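Local coordinates for protein uridylate-specific endoribonuclease nsp11 (Prrsv 16244b, PDB 5EYI) that probably cleaves RNA as a uridylate-specific endoribonuclease, degrading 5'-polyuridines made during viral replication and so preventing activation of host double-stranded RNA sensors, at residues V162-V167 with L177-D182; G135-T140 with S150-R155; E102-T107 with M203-K208; P7-A12 with L23-K28. The protein carries 1 engineered substitution. All coordinates share one frame; numbering follows the deposited sequence.

Interactions 1, 2 and 3 belong to the NendoU domain, and interaction 4 to the N-terminal domain. Interactions 1 and 4 are buried, interaction 3 is partly so, and interaction 2 lies at the surface. Chemistry follows place: backbone bonds between paired strands dominate interaction 1, a water and a sulfate mark interaction 2, a hairpin turn that bonds a threonine hydroxyl and holds a serine through its own aspartate marks interaction 3, and a phenylalanine against a helix start defines interaction 4. Interaction 2 packs on interaction 1 through L153 and P154. Interaction 1 in turn meets interaction 3 where D182 approaches S106 and T107, and K10 and V11 of interaction 4 touch D206, so interaction 3 borders both domains.

Interaction 1 of 4, residues V162-V167 with L177-D182; sequences VAVVGV and LCTLTD
T179 and V162 run alongside each other in the same direction. Followed outward, T179 CB first meets V162 CG1 at 3.7 Å. Its methyl CG2 stays against that same V162 CG1, 3.9 Å away. A chi1 of 55° turns OG1 in over its own backbone, and OG1 hydrogen-bonds to F222 O on strand 219-223. T179 lies on, and V162 just before, the strands of the beta hairpin 163-169/173-180 in the NendoU domain, whose segments here meet at 131° between their N-to-C directions. A163 with L180 and V165 with C178 form hydrogen-bonded antiparallel pairs, and V164 with T179 forms the non-hydrogen-bonded pair between them. A163 N hydrogen-bonds to L180 O and C178 N to V165 O, each at 2.8 Å. On the face of V164 and T179, V164 CG1 touches L177 CD2 at 3.7 Å, and T196 of the second subunit packs over both residues; E195 of that subunit accepts a bond from T179 N. Farther along, V167 CG1 touches C178 SG at 3.9 Å. The side chain of V167 is about 4 Å from that of A175, an engineered residue at a predicted active-site position, and the side chain of T179 is about as near that of the predicted active-site H146.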
loop_
_atom_site.group_PDB
_atom_site.type_symbol
_atom_site.label_atom_id
_atom_site.label_comp_id
_atom_site.label_asym_id
_atom_site.label_seq_id
_atom_site.Cartn_x
_atom_site.Cartn_y
_atom_site.Cartn_z
ATOM N N VAL A 162 4.366 -3.550 -15.205
ATOM C CA VAL A 162 3.325 -2.645 -14.735
ATOM C C VAL A 162 3.064 -1.628 -15.835
ATOM O O VAL A 162 3.896 -0.768 -16.106
ATOM C CB VAL A 162 3.721 -1.935 -13.436
ATOM C CG1 VAL A 162 2.556 -1.117 -12.919
ATOM C CG2 VAL A 162 4.158 -2.953 -12.393
ATOM N N ALA A 163 1.922 -1.766 -16.496
ATOM C CA ALA A 163 1.554 -0.908 -17.605
ATOM C C ALA A 163 0.824 0.303 -17.055
ATOM O O ALA A 163 0.130 0.196 -16.043
ATOM C CB ALA A 163 0.653 -1.659 -18.570
ATOM N N VAL A 164 0.977 1.442 -17.729
ATOM C CA VAL A 164 0.270 2.670 -17.369
ATOM C C VAL A 164 -0.680 3.041 -18.509
ATOM O O VAL A 164 -0.279 3.098 -19.669
ATOM C CB VAL A 164 1.250 3.812 -17.067
ATOM C CG1 VAL A 164 0.505 5.115 -16.810
ATOM C CG2 VAL A 164 2.111 3.435 -15.859
ATOM N N VAL A 165 -1.931 3.316 -18.151
ATOM C CA VAL A 165 -3.014 3.415 -19.104
ATOM C C VAL A 165 -4.063 4.439 -18.633
ATOM O O VAL A 165 -4.197 4.713 -17.425
ATOM C CB VAL A 165 -3.548 1.966 -19.347
ATOM C CG1 VAL A 165 -4.961 1.725 -18.853
ATOM C CG2 VAL A 165 -3.335 1.530 -20.778
ATOM N N GLY A 166 -4.755 5.049 -19.596
ATOM C CA GLY A 166 -5.946 5.844 -19.321
ATOM C C GLY A 166 -7.161 4.950 -19.465
ATOM O O GLY A 166 -7.161 4.025 -20.279
ATOM N N VAL A 167 -8.191 5.220 -18.674
ATOM C CA VAL A 167 -9.393 4.391 -18.660
ATOM C C VAL A 167 -10.613 5.271 -18.846
ATOM O O VAL A 167 -10.619 6.410 -18.397
ATOM C CB VAL A 167 -9.506 3.546 -17.362
ATOM C CG1 VAL A 167 -8.434 2.475 -17.345
ATOM C CG2 VAL A 167 -9.407 4.397 -16.107
ATOM N N LEU A 177 -4.460 8.273 -15.626
ATOM C CA LEU A 177 -3.345 7.369 -15.404
ATOM C C LEU A 177 -3.726 6.332 -14.368
ATOM O O LEU A 177 -4.130 6.673 -13.265
ATOM C CB LEU A 177 -2.105 8.144 -14.946
ATOM C CG LEU A 177 -1.524 9.178 -15.920
ATOM C CD1 LEU A 177 -0.447 10.026 -15.249
ATOM C CD2 LEU A 177 -0.957 8.516 -17.173
ATOM N N CYS A 178 -3.614 5.062 -14.742
ATOM C CA CYS A 178 -3.831 3.981 -13.806
ATOM C C CYS A 178 -2.972 2.768 -14.189
ATOM O O CYS A 178 -2.762 2.483 -15.369
ATOM C CB CYS A 178 -5.335 3.691 -13.682
ATOM S SG CYS A 178 -5.959 2.152 -14.359
ATOM N N THR A 179 -2.433 2.099 -13.171
ATOM C CA THR A 179 -1.491 1.012 -13.370
ATOM C C THR A 179 -2.245 -0.279 -13.576
ATOM O O THR A 179 -3.317 -0.477 -13.020
ATOM C CB THR A 179 -0.528 0.838 -12.186
ATOM O OG1 THR A 179 -1.266 0.676 -10.976
ATOM C CG2 THR A 179 0.401 2.035 -12.066
ATOM N N LEU A 180 -1.655 -1.170 -14.354
ATOM C CA LEU A 180 -2.329 -2.385 -14.761
ATOM C C LEU A 180 -1.321 -3.509 -14.902
ATOM O O LEU A 180 -0.204 -3.275 -15.367
ATOM C CB LEU A 180 -3.023 -2.109 -16.092
ATOM C CG LEU A 180 -3.814 -3.208 -16.788
ATOM C CD1 LEU A 180 -4.945 -2.555 -17.582
ATOM C CD2 LEU A 180 -2.938 -4.084 -17.678
ATOM N N THR A 181 -1.714 -4.716 -14.493
ATOM C CA THR A 181 -0.931 -5.929 -14.754
ATOM C C THR A 181 -1.844 -7.014 -15.302
ATOM O O THR A 181 -3.061 -6.849 -15.317
ATOM C CB THR A 181 -0.235 -6.465 -13.484
ATOM O OG1 THR A 181 -1.193 -7.077 -12.613
ATOM C CG2 THR A 181 0.474 -5.349 -12.745
ATOM N N ASP A 182 -1.239 -8.109 -15.759
ATOM C CA ASP A 182 -1.983 -9.325 -16.096
ATOM C C ASP A 182 -1.603 -10.529 -15.225
ATOM O O ASP A 182 -1.746 -11.682 -15.652
ATOM C CB ASP A 182 -1.852 -9.648 -17.584
ATOM C CG ASP A 182 -0.460 -10.072 -17.989
ATOM O OD1 ASP A 182 0.411 -10.285 -17.112
ATOM O OD2 ASP A 182 -0.251 -10.209 -19.209
#

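Interaction 2 of 4, residues G135-T140 with S150-R155; sequences GDVKGT and SRYLPR. With SO4 (sulfate ion), chain C.
A single water, rather than any direct hydrogen bond, ties G135 to R151 and Y152. It gives a hydrogen to G135 O, accepts from R151 NH1 at 2.6 Å and lies 2.7 Å from Y152 OH, linking three groups at the surface of the NendoU domain. G135, following helix 130-133, has positive phi (101°) and leads into strand 136-138, which pairs with strand 141-143. Its carbonyl carbon and the N of D136 approach the edge of the tyrosine ring near the ring plane, D136 N standing 4.1 Å from Y152 CE2. One strand residue further on, V137 crosses the same ring obliquely, with CG2 at 3.8 Å from Y152 CZ. A face of that ring carries R151 CB, centred 3.5 Å above its plane. The side chain of D136 is about 3 Å from that of H131, a predicted active-site residue, so the contact borders the probable catalytic region. The arginine runs extended from CG to NE, carrying its guanidinium past G135 to a sulfate that probably came from the crystallisation liquor. The anion lies at the guanidinium edge: R151 NE bonds to sulfate O3 at 3.0 Å, and R151 NH2 to sulfate O4 at 2.9 Å.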
loop_
_atom_site.group_PDB
_atom_site.type_symbol
_atom_site.label_atom_id
_atom_site.label_comp_id
_atom_site.label_asym_id
_atom_site.label_seq_id
_atom_site.Cartn_x
_atom_site.Cartn_y
_atom_site.Cartn_z
ATOM N N GLY A 135 -13.446 -2.627 -11.708
ATOM C CA GLY A 135 -13.560 -1.207 -11.960
ATOM C C GLY A 135 -14.982 -0.729 -11.788
ATOM O O GLY A 135 -15.937 -1.484 -11.970
ATOM N N ASP A 136 -15.115 0.538 -11.430
ATOM C CA ASP A 136 -16.424 1.148 -11.250
ATOM C C ASP A 136 -16.353 2.636 -11.535
ATOM O O ASP A 136 -15.266 3.190 -11.683
ATOM C CB ASP A 136 -16.911 0.913 -9.823
ATOM C CG ASP A 136 -16.123 1.707 -8.804
ATOM O OD1 ASP A 136 -14.940 2.027 -9.064
ATOM O OD2 ASP A 136 -16.688 2.023 -7.741
ATOM N N VAL A 137 -17.519 3.267 -11.579
ATOM C CA VAL A 137 -17.640 4.681 -11.898
ATOM C C VAL A 137 -18.349 5.400 -10.755
ATOM O O VAL A 137 -19.400 4.957 -10.297
ATOM C CB VAL A 137 -18.404 4.870 -13.221
ATOM C CG1 VAL A 137 -18.762 6.336 -13.461
ATOM C CG2 VAL A 137 -17.579 4.315 -14.371
ATOM N N LYS A 138 -17.757 6.499 -10.302
ATOM C CA LYS A 138 -18.397 7.418 -9.365
ATOM C C LYS A 138 -18.320 8.815 -9.977
ATOM O O LYS A 138 -17.247 9.414 -10.034
ATOM C CB LYS A 138 -17.700 7.368 -8.000
ATOM C CG LYS A 138 -18.458 8.069 -6.874
ATOM C CD LYS A 138 -17.633 8.168 -5.587
ATOM C CE LYS A 138 -17.462 6.816 -4.898
ATOM N NZ LYS A 138 -16.661 6.906 -3.643
ATOM N N GLY A 139 -19.455 9.314 -10.463
ATOM C CA GLY A 139 -19.520 10.622 -11.111
ATOM C C GLY A 139 -18.753 10.611 -12.422
ATOM O O GLY A 139 -19.044 9.799 -13.305
ATOM N N THR A 140 -17.768 11.507 -12.531
ATOM C CA THR A 140 -16.863 11.575 -13.686
ATOM C C THR A 140 -15.536 10.819 -13.465
ATOM O O THR A 140 -14.584 10.985 -14.236
ATOM C CB THR A 140 -16.541 13.043 -14.063
ATOM O OG1 THR A 140 -15.905 13.707 -12.966
ATOM C CG2 THR A 140 -17.810 13.785 -14.460
ATOM N N SER A 150 -10.043 -6.018 -16.483
ATOM C CA SER A 150 -10.900 -4.947 -15.966
ATOM C C SER A 150 -11.748 -4.285 -17.049
ATOM O O SER A 150 -11.513 -4.439 -18.248
ATOM C CB SER A 150 -10.078 -3.866 -15.251
ATOM O OG SER A 150 -9.329 -4.403 -14.176
ATOM N N ARG A 151 -12.739 -3.536 -16.596
ATOM C CA ARG A 151 -13.537 -2.697 -17.485
ATOM C C ARG A 151 -12.787 -1.432 -17.880
ATOM O O ARG A 151 -11.733 -1.108 -17.312
ATOM C CB ARG A 151 -14.834 -2.309 -16.807
ATOM C CG ARG A 151 -15.782 -3.467 -16.626
ATOM C CD ARG A 151 -16.931 -3.047 -15.734
ATOM N NE ARG A 151 -17.924 -4.102 -15.572
ATOM C CZ ARG A 151 -18.762 -4.212 -14.534
ATOM N NH1 ARG A 151 -18.749 -3.330 -13.535
ATOM N NH2 ARG A 151 -19.619 -5.234 -14.487
ATOM N N TYR A 152 -13.345 -0.748 -18.879
ATOM C CA TYR A 152 -12.947 0.607 -19.271
ATOM C C TYR A 152 -11.525 0.725 -19.873
ATOM O O TYR A 152 -10.988 1.833 -19.991
ATOM C CB TYR A 152 -13.144 1.560 -18.076
ATOM C CG TYR A 152 -14.494 1.383 -17.399
ATOM C CD1 TYR A 152 -15.674 1.392 -18.143
ATOM C CD2 TYR A 152 -14.593 1.178 -16.020
ATOM C CE1 TYR A 152 -16.909 1.217 -17.538
ATOM C CE2 TYR A 152 -15.826 0.997 -15.404
ATOM C CZ TYR A 152 -16.977 1.013 -16.171
ATOM O OH TYR A 152 -18.204 0.832 -15.586
ATOM N N LEU A 153 -10.938 -0.394 -20.290
ATOM C CA LEU A 153 -9.566 -0.391 -20.780
ATOM C C LEU A 153 -9.510 0.012 -22.250
ATOM O O LEU A 153 -10.463 -0.226 -22.994
ATOM C CB LEU A 153 -8.926 -1.763 -20.633
ATOM C CG LEU A 153 -8.835 -2.332 -19.222
ATOM C CD1 LEU A 153 -8.060 -3.633 -19.305
ATOM C CD2 LEU A 153 -8.195 -1.350 -18.246
ATOM N N PRO A 154 -8.389 0.624 -22.675
ATOM C CA PRO A 154 -8.215 0.966 -24.091
ATOM C C PRO A 154 -7.800 -0.251 -24.907
ATOM O O PRO A 154 -7.456 -1.288 -24.346
ATOM C CB PRO A 154 -7.085 1.979 -24.054
ATOM C CG PRO A 154 -6.248 1.548 -22.892
ATOM C CD PRO A 154 -7.203 0.982 -21.874
ATOM N N ARG A 155 -7.803 -0.113 -26.224
ATOM C CA ARG A 155 -7.410 -1.208 -27.111
ATOM C C ARG A 155 -5.908 -1.540 -27.078
ATOM O O ARG A 155 -5.549 -2.700 -27.225
ATOM C CB ARG A 155 -7.886 -0.939 -28.542
ATOM C CG ARG A 155 -9.379 -1.181 -28.721
ATOM C CD ARG A 155 -9.881 -0.647 -30.048
ATOM N NE ARG A 155 -9.283 -1.337 -31.200
ATOM C CZ ARG A 155 -9.810 -2.373 -31.863
ATOM N NH1 ARG A 155 -10.979 -2.905 -31.520
ATOM N NH2 ARG A 155 -9.148 -2.888 -32.893
HETATM S S SO4 C . -18.733 -6.544 -17.844
HETATM O O1 SO4 C . -18.706 -7.547 -18.925
HETATM O O2 SO4 C . -19.965 -5.725 -17.916
HETATM O O3 SO4 C . -17.531 -5.707 -18.052
HETATM O O4 SO4 C . -18.718 -7.115 -16.473
HETATM O O HOH W 1 -18.388 -0.766 -13.407
#

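Interaction 3 of 4, residues E102-T107 with M203-K208; sequences ETVFST and MMLDFK
T103 presses its methyl CG2 over one face of the F207 ring, lying 3.6 Å from the centroid and only 15° off the normal in a CH-pi contact. F207 belongs to the type I' turn L205-K208, which joins strands 198-205 and 208-215 of the NendoU domain as a tight beta hairpin. T103 OG1 fits into this turn. It receives F207 N at 3.1 Å in a nearly straight bond, and donates to V104 O, an oxygen that also takes D206 N. The anti setting of OG1 relative to the backbone N (chi1 -175°) is what leaves CG2 facing the ring while the hydroxyl enters the turn. Next to it, M203 CE lies against both methyls of V104, closest to CG1 at 3.6 Å, and V104 CG2 also meets L205 CD1 at 3.8 Å. V104 N meets M204 O from above the carbonyl plane. F105 brings its ring edge toward the face of F207 in an offset edge-to-face pair, planes 82° apart. Beyond the hairpin, K10 and V11 of helix 9-14 pack on D206, and S161 OG is a further partner of D206 OD2. The D206 carboxylate grips S106 twice on its syn sides, OD1 taking S106 N at 2.8 Å and OD2 taking S106 OG at 2.6 Å.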
loop_
_atom_site.group_PDB
_atom_site.type_symbol
_atom_site.label_atom_id
_atom_site.label_comp_id
_atom_site.label_asym_id
_atom_site.label_seq_id
_atom_site.Cartn_x
_atom_site.Cartn_y
_atom_site.Cartn_z
ATOM N N GLU A 102 12.826 -14.638 -5.662
ATOM C CA GLU A 102 11.444 -15.065 -5.857
ATOM C C GLU A 102 10.683 -13.936 -6.539
ATOM O O GLU A 102 10.915 -12.763 -6.241
ATOM C CB GLU A 102 10.773 -15.370 -4.512
ATOM C CG GLU A 102 11.443 -16.449 -3.660
ATOM C CD GLU A 102 11.079 -17.873 -4.053
ATOM O OE1 GLU A 102 11.892 -18.785 -3.770
ATOM O OE2 GLU A 102 9.988 -18.097 -4.623
ATOM N N THR A 103 9.778 -14.288 -7.445
ATOM C CA THR A 103 8.957 -13.293 -8.144
ATOM C C THR A 103 7.629 -13.881 -8.590
ATOM O O THR A 103 7.522 -15.086 -8.771
ATOM C CB THR A 103 9.699 -12.706 -9.382
ATOM O OG1 THR A 103 8.921 -11.655 -9.966
ATOM C CG2 THR A 103 9.957 -13.758 -10.436
ATOM N N VAL A 104 6.625 -13.024 -8.759
ATOM C CA VAL A 104 5.437 -13.400 -9.522
ATOM C C VAL A 104 5.694 -13.060 -10.990
ATOM O O VAL A 104 6.604 -12.281 -11.315
ATOM C CB VAL A 104 4.116 -12.780 -8.976
ATOM C CG1 VAL A 104 3.956 -13.099 -7.498
ATOM C CG2 VAL A 104 4.033 -11.282 -9.176
ATOM N N PHE A 105 4.893 -13.657 -11.869
ATOM C CA PHE A 105 5.100 -13.536 -13.307
ATOM C C PHE A 105 3.876 -12.994 -14.019
ATOM O O PHE A 105 2.750 -13.324 -13.673
ATOM C CB PHE A 105 5.510 -14.893 -13.889
ATOM C CG PHE A 105 6.916 -15.290 -13.537
ATOM C CD1 PHE A 105 7.986 -14.765 -14.241
ATOM C CD2 PHE A 105 7.169 -16.166 -12.490
ATOM C CE1 PHE A 105 9.287 -15.107 -13.911
ATOM C CE2 PHE A 105 8.467 -16.509 -12.154
ATOM C CZ PHE A 105 9.527 -15.986 -12.866
ATOM N N SER A 106 4.106 -12.156 -15.018
ATOM C CA SER A 106 3.064 -11.779 -15.964
ATOM C C SER A 106 2.688 -13.004 -16.784
ATOM O O SER A 106 3.527 -13.866 -17.053
ATOM C CB SER A 106 3.550 -10.672 -16.895
ATOM O OG SER A 106 3.729 -9.467 -16.186
ATOM N N THR A 107 1.435 -13.056 -17.212
ATOM C CA THR A 107 0.854 -14.272 -17.791
ATOM C C THR A 107 0.873 -14.345 -19.309
ATOM O O THR A 107 0.432 -15.345 -19.875
ATOM C CB THR A 107 -0.597 -14.415 -17.330
ATOM O OG1 THR A 107 -1.316 -13.224 -17.677
ATOM C CG2 THR A 107 -0.643 -14.625 -15.835
ATOM N N MET A 203 7.575 -6.561 -3.348
ATOM C CA MET A 203 7.724 -7.857 -4.014
ATOM C C MET A 203 8.293 -7.662 -5.405
ATOM O O MET A 203 8.609 -6.543 -5.812
ATOM C CB MET A 203 6.380 -8.618 -4.048
ATOM C CG MET A 203 5.253 -7.903 -4.778
ATOM S SD MET A 203 3.631 -8.653 -4.496
ATOM C CE MET A 203 3.801 -10.097 -5.524
ATOM N N MET A 204 8.466 -8.762 -6.115
ATOM C CA MET A 204 8.934 -8.720 -7.479
ATOM C C MET A 204 7.856 -9.231 -8.425
ATOM O O MET A 204 7.103 -10.158 -8.091
ATOM C CB MET A 204 10.234 -9.512 -7.622
ATOM C CG MET A 204 11.458 -8.737 -7.146
ATOM S SD MET A 204 12.954 -9.662 -7.485
ATOM C CE MET A 204 14.123 -8.350 -7.827
ATOM N N LEU A 205 7.787 -8.577 -9.587
ATOM C CA LEU A 205 6.939 -8.972 -10.706
ATOM C C LEU A 205 7.836 -9.009 -11.928
ATOM O O LEU A 205 8.429 -7.983 -12.285
ATOM C CB LEU A 205 5.810 -7.967 -10.897
ATOM C CG LEU A 205 4.946 -8.043 -12.155
ATOM C CD1 LEU A 205 4.428 -9.446 -12.433
ATOM C CD2 LEU A 205 3.782 -7.082 -12.007
ATOM N N ASP A 206 7.965 -10.191 -12.541
ATOM C CA ASP A 206 8.910 -10.413 -13.653
ATOM C C ASP A 206 10.342 -10.003 -13.268
ATOM O O ASP A 206 11.066 -9.446 -14.079
ATOM C CB ASP A 206 8.456 -9.655 -14.926
ATOM C CG ASP A 206 7.071 -10.065 -15.401
ATOM O OD1 ASP A 206 6.713 -11.253 -15.253
ATOM O OD2 ASP A 206 6.342 -9.208 -15.952
ATOM N N PHE A 207 10.724 -10.277 -12.021
ATOM C CA PHE A 207 12.012 -9.857 -11.436
ATOM C C PHE A 207 12.245 -8.341 -11.312
ATOM O O PHE A 207 13.373 -7.914 -11.147
ATOM C CB PHE A 207 13.199 -10.506 -12.171
ATOM C CG PHE A 207 13.146 -12.008 -12.199
ATOM C CD1 PHE A 207 13.453 -12.748 -11.059
ATOM C CD2 PHE A 207 12.805 -12.685 -13.365
ATOM C CE1 PHE A 207 13.419 -14.131 -11.080
ATOM C CE2 PHE A 207 12.767 -14.074 -13.391
ATOM C CZ PHE A 207 13.079 -14.799 -12.244
ATOM N N LYS A 208 11.191 -7.536 -11.363
ATOM C CA LYS A 208 11.298 -6.099 -11.172
ATOM C C LYS A 208 10.744 -5.797 -9.787
ATOM O O LYS A 208 9.653 -6.242 -9.450
ATOM C CB LYS A 208 10.508 -5.375 -12.261
ATOM C CG LYS A 208 10.226 -3.898 -12.038
ATOM C CD LYS A 208 11.323 -3.002 -12.567
ATOM C CE LYS A 208 11.168 -2.757 -14.060
ATOM N NZ LYS A 208 10.089 -1.773 -14.366
HETATM O O HOH W 2 8.686 -11.224 -4.891
HETATM O O HOH W 3 6.351 -13.247 -17.361
#

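Interaction 4 of 4, residues P7-A12 with L23-K28; sequences PLPKVA and LTQFAK
Q25 and P7 supply the hydrogen bond that crosses this contact: Q25 NE2 gives a hydrogen to P7 O at 2.9 Å, at 160°. The acceptor lies in the plane of the glutamine amide, though the donor is tilted 22° from the carbonyl plane. The side chain gets there by bending at chi2 (-92°), and NE2 has a second partner in S6 OG, so two bonds fix the rotation of the amide. Backbone bonds shape each side separately. V11 N bonds to L8 O, L8 being the N-cap residue of helix 9-14, and F26 N bonds to L23 O across a type I turn. Apolar contacts centre on the F26 ring, which pushes its outer end against the start of the helix. A12 CB touches F26 CZ at 3.4 Å, a tight fit, and P9 CA lies 3.5 Å from F26 CE1; both approach the ring obliquely. P7 CG is a looser neighbour, 4.3 Å from F26 CZ. P9 meets the turn a second time, its CG standing 4.0 Å from Q25 CG as the two side chains cross at a slant. In the N-terminal domain this contact joins the turn before strand 27-28 to helix 9-14. V40 of strand 39-41 packs on A12, L23 and F26, L52 and A54 of strand 51-55 pack on A12 and P7, and Y87 of strand 85-93 touches P7 and V11.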
loop_
_atom_site.group_PDB
_atom_site.type_symbol
_atom_site.label_atom_id
_atom_site.label_comp_id
_atom_site.label_asym_id
_atom_site.label_seq_id
_atom_site.Cartn_x
_atom_site.Cartn_y
_atom_site.Cartn_z
ATOM N N PRO A 7 11.429 -16.567 -22.107
ATOM C CA PRO A 7 10.696 -15.513 -21.433
ATOM C C PRO A 7 10.137 -14.476 -22.371
ATOM O O PRO A 7 10.667 -14.257 -23.480
ATOM C CB PRO A 7 11.749 -14.868 -20.517
ATOM C CG PRO A 7 13.052 -15.208 -21.140
ATOM C CD PRO A 7 12.852 -16.575 -21.716
ATOM N N LEU A 8 9.065 -13.839 -21.907
ATOM C CA LEU A 8 8.593 -12.593 -22.509
ATOM C C LEU A 8 9.731 -11.568 -22.383
ATOM O O LEU A 8 10.484 -11.620 -21.409
ATOM C CB LEU A 8 7.334 -12.089 -21.798
ATOM C CG LEU A 8 6.105 -13.020 -21.861
ATOM C CD1 LEU A 8 5.025 -12.532 -20.915
ATOM C CD2 LEU A 8 5.569 -13.116 -23.272
ATOM N N PRO A 9 9.880 -10.653 -23.365
ATOM C CA PRO A 9 11.066 -9.770 -23.318
ATOM C C PRO A 9 11.305 -9.049 -21.987
ATOM O O PRO A 9 12.432 -9.023 -21.496
ATOM C CB PRO A 9 10.813 -8.786 -24.459
ATOM C CG PRO A 9 10.012 -9.573 -25.447
ATOM C CD PRO A 9 9.160 -10.526 -24.648
ATOM N N LYS A 10 10.237 -8.520 -21.403
ATOM C CA LYS A 10 10.310 -7.776 -20.143
ATOM C C LYS A 10 10.957 -8.516 -18.969
ATOM O O LYS A 10 11.615 -7.880 -18.149
ATOM C CB LYS A 10 8.928 -7.275 -19.735
ATOM C CG LYS A 10 7.897 -8.361 -19.452
ATOM C CD LYS A 10 6.499 -7.787 -19.488
ATOM C CE LYS A 10 5.467 -8.888 -19.366
ATOM N NZ LYS A 10 4.093 -8.333 -19.478
ATOM N N VAL A 11 10.770 -9.838 -18.884
ATOM C CA VAL A 11 11.362 -10.645 -17.811
ATOM C C VAL A 11 12.886 -10.570 -17.888
ATOM O O VAL A 11 13.554 -10.299 -16.879
ATOM C CB VAL A 11 10.898 -12.125 -17.872
ATOM C CG1 VAL A 11 11.806 -13.042 -17.070
ATOM C CG2 VAL A 11 9.468 -12.257 -17.371
ATOM N N ALA A 12 13.420 -10.833 -19.077
ATOM C CA ALA A 12 14.868 -10.761 -19.306
ATOM C C ALA A 12 15.383 -9.335 -19.115
ATOM O O ALA A 12 16.413 -9.149 -18.479
ATOM C CB ALA A 12 15.228 -11.273 -20.698
ATOM N N LEU A 23 17.434 -16.007 -29.852
ATOM C CA LEU A 23 16.012 -15.762 -29.604
ATOM C C LEU A 23 15.509 -14.529 -30.339
ATOM O O LEU A 23 16.031 -13.434 -30.143
ATOM C CB LEU A 23 15.777 -15.575 -28.106
ATOM C CG LEU A 23 15.984 -16.826 -27.252
ATOM C CD1 LEU A 23 15.957 -16.460 -25.778
ATOM C CD2 LEU A 23 14.923 -17.868 -27.581
ATOM N N THR A 24 14.476 -14.706 -31.159
ATOM C CA THR A 24 14.028 -13.650 -32.064
ATOM C C THR A 24 13.364 -12.477 -31.364
ATOM O O THR A 24 13.391 -11.368 -31.893
ATOM C CB THR A 24 13.067 -14.173 -33.151
ATOM O OG1 THR A 24 11.958 -14.850 -32.536
ATOM C CG2 THR A 24 13.808 -15.119 -34.077
ATOM N N GLN A 25 12.787 -12.707 -30.183
ATOM C CA GLN A 25 12.098 -11.629 -29.457
ATOM C C GLN A 25 13.059 -10.641 -28.786
ATOM O O GLN A 25 12.628 -9.618 -28.257
ATOM C CB GLN A 25 11.068 -12.178 -28.454
ATOM C CG GLN A 25 11.609 -12.780 -27.152
ATOM C CD GLN A 25 11.844 -14.277 -27.238
ATOM O OE1 GLN A 25 12.267 -14.789 -28.279
ATOM N NE2 GLN A 25 11.583 -14.987 -26.139
ATOM N N PHE A 26 14.345 -10.953 -28.785
ATOM C CA PHE A 26 15.351 -10.041 -28.268
ATOM C C PHE A 26 16.188 -9.447 -29.392
ATOM O O PHE A 26 16.132 -9.911 -30.521
ATOM C CB PHE A 26 16.215 -10.778 -27.261
ATOM C CG PHE A 26 15.458 -11.207 -26.046
ATOM C CD1 PHE A 26 15.080 -10.269 -25.092
ATOM C CD2 PHE A 26 15.097 -12.540 -25.859
ATOM C CE1 PHE A 26 14.372 -10.657 -23.970
ATOM C CE2 PHE A 26 14.382 -12.936 -24.738
ATOM C CZ PHE A 26 14.020 -11.994 -23.790
ATOM N N ALA A 27 16.953 -8.409 -29.064
ATOM C CA ALA A 27 17.834 -7.737 -30.025
ATOM C C ALA A 27 18.911 -8.711 -30.488
ATOM O O ALA A 27 19.626 -9.263 -29.655
ATOM C CB ALA A 27 18.478 -6.521 -29.371
ATOM N N LYS A 28 19.006 -8.944 -31.799
ATOM C CA LYS A 28 19.972 -9.918 -32.320
ATOM C C LYS A 28 21.390 -9.408 -32.092
ATOM O O LYS A 28 21.664 -8.230 -32.311
ATOM C CB LYS A 28 19.751 -10.223 -33.812
ATOM C CG LYS A 28 20.646 -11.354 -34.335
ATOM C CD LYS A 28 20.208 -11.861 -35.705
ATOM C CE LYS A 28 21.220 -12.833 -36.302
#